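Local coordinates for extracellular solute-binding protein family 1 (Pseudothermotoga lettingae, PDB 5CI5) that binds a sugar, with alpha-D-tagatopyranose seen in its pocket, and probably delivers it to an ABC transporter as the extracellular solute-binding component, at residues Trp357-Ile360 with Phe361-Pro365. Numbering follows the deposited sequence. Where two conformers were deposited one is given.
Sequences WQII and FETFP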
# COMPACT_ATOMS: atom_id res chain seq x y z
N TRP A 357 15.89 -6.34 -0.64
CA TRP A 357 15.03 -6.84 -1.70
C TRP A 357 14.89 -8.36 -1.67
O TRP A 357 13.87 -8.90 -2.13
CB TRP A 357 15.54 -6.35 -3.04
CG TRP A 357 15.13 -4.96 -3.22
CD1 TRP A 357 15.82 -3.85 -2.90
CD2 TRP A 357 13.87 -4.50 -3.75
NE1 TRP A 357 15.10 -2.72 -3.20
CE2 TRP A 357 13.89 -3.11 -3.72
CE3 TRP A 357 12.73 -5.16 -4.24
CZ2 TRP A 357 12.83 -2.34 -4.18
CZ3 TRP A 357 11.68 -4.39 -4.68
CH2 TRP A 357 11.73 -3.01 -4.66
N GLN A 358 15.86 -9.06 -1.11
CA GLN A 358 15.75 -10.51 -0.99
C GLN A 358 14.52 -10.85 -0.18
O GLN A 358 13.74 -11.74 -0.53
CB GLN A 358 16.99 -11.12 -0.33
CG GLN A 358 16.94 -12.65 -0.23
CD GLN A 358 17.32 -13.16 1.15
OE1 GLN A 358 16.47 -13.69 1.88
NE2 GLN A 358 18.59 -13.00 1.52
N ILE A 359 14.35 -10.11 0.90
CA ILE A 359 13.26 -10.32 1.82
C ILE A 359 11.91 -10.02 1.14
O ILE A 359 10.92 -10.72 1.35
CB ILE A 359 13.48 -9.43 3.08
CG1 ILE A 359 14.80 -9.85 3.76
CG2 ILE A 359 12.34 -9.57 4.01
CD1 ILE A 359 15.31 -8.90 4.89
N ILE A 360 11.90 -8.99 0.32
CA ILE A 360 10.68 -8.58 -0.39
C ILE A 360 10.27 -9.66 -1.38
O ILE A 360 9.12 -10.09 -1.40
CB ILE A 360 10.90 -7.24 -1.09
CG1 ILE A 360 11.09 -6.14 -0.06
CG2 ILE A 360 9.71 -6.87 -1.98
CD1 ILE A 360 11.63 -4.82 -0.59
N PHE A 361 11.22 -10.10 -2.19
CA PHE A 361 10.92 -11.08 -3.22
C PHE A 361 10.48 -12.43 -2.63
O PHE A 361 9.63 -13.10 -3.21
CB PHE A 361 12.13 -11.26 -4.14
CG PHE A 361 12.40 -10.06 -5.03
CD1 PHE A 361 11.37 -9.34 -5.60
CD2 PHE A 361 13.71 -9.67 -5.28
CE1 PHE A 361 11.63 -8.23 -6.40
CE2 PHE A 361 13.98 -8.57 -6.09
CZ PHE A 361 12.94 -7.85 -6.64
N GLU A 362 11.03 -12.81 -1.47
CA GLU A 362 10.65 -14.04 -0.80
C GLU A 362 9.27 -13.96 -0.17
O GLU A 362 8.55 -14.95 -0.13
CB GLU A 362 11.69 -14.40 0.26
CG GLU A 362 12.89 -15.07 -0.35
CD GLU A 362 12.51 -16.38 -1.04
OE1 GLU A 362 12.03 -17.31 -0.36
OE2 GLU A 362 12.66 -16.45 -2.28
N THR A 363 8.90 -12.78 0.31
CA THR A 363 7.63 -12.60 1.03
C THR A 363 6.45 -12.36 0.08
O THR A 363 5.33 -12.85 0.31
CB THR A 363 7.77 -11.42 2.00
OG1 THR A 363 8.81 -11.71 2.94
CG2 THR A 363 6.50 -11.18 2.77
N PHE A 364 6.71 -11.60 -0.99
CA PHE A 364 5.67 -11.14 -1.92
C PHE A 364 4.66 -12.21 -2.36
O PHE A 364 3.47 -11.98 -2.36
CB PHE A 364 6.40 -10.50 -3.12
CG PHE A 364 5.50 -9.96 -4.19
CD1 PHE A 364 4.84 -8.76 -4.02
CD2 PHE A 364 5.34 -10.63 -5.39
CE1 PHE A 364 4.03 -8.24 -5.00
CE2 PHE A 364 4.53 -10.12 -6.39
CZ PHE A 364 3.87 -8.93 -6.20
N PRO A 365 5.15 -13.41 -2.76
CA PRO A 365 4.20 -14.40 -3.30
C PRO A 365 3.18 -14.87 -2.26
O PRO A 365 2.10 -15.35 -2.64
CB PRO A 365 5.09 -15.57 -3.72
CG PRO A 365 6.47 -15.08 -3.68
CD PRO A 365 6.55 -13.85 -2.85
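Phe-361 lies against Trp-357 one helical turn earlier, its CZ 3.6 Å from CE3 on the six-membered ring of the indole. The two rings meet obliquely, planes at 42° and centroids 5.5 Å apart. Spaced four residues apart, they leave the same flank of the helix, and a like chi1, CG beside the backbone N (-70° in Phe-361), turns both rings the same way. In the backbone that carries them, Phe-361 N donates an almost straight bond to Trp-357 O (2.9 Å, 171°). Ile-360 CD1 sits over one face of the indole, near its rim. This is the packed side: Trp-357, Ile-360 and Phe-364 are buried, and they and the partly exposed Phe-361 all touch Met-339 of strand 339-340; the Trp-357 ring also meets Phe-269. The segments form the later part of helix 355-363 of this periplasmic-binding-protein fold, followed by 3-10 geometry at Phe-364 and Pro-365, with the Phe-364 side chain about 10 Å from the bound tagatose. Toward this end Ile-359 O accepts twice from Thr-363, from N at 3.1 Å and from OG1 at 2.8 Å, the donors reaching it from opposite faces of the carbonyl plane. Ile-360 O takes Phe-364 N at 2.9 Å and, weakly, Thr-363 N. The Phe-364 ring meets Trp-116 edge-to-face. The solvent side is sparse by comparison: Gln-358 and Glu-362 are joined through the backbone, Glu-362 N to Gln-358 O, while their side chains approach only to 4.4 Å, OE1 of Gln-358 to CG of Glu-362.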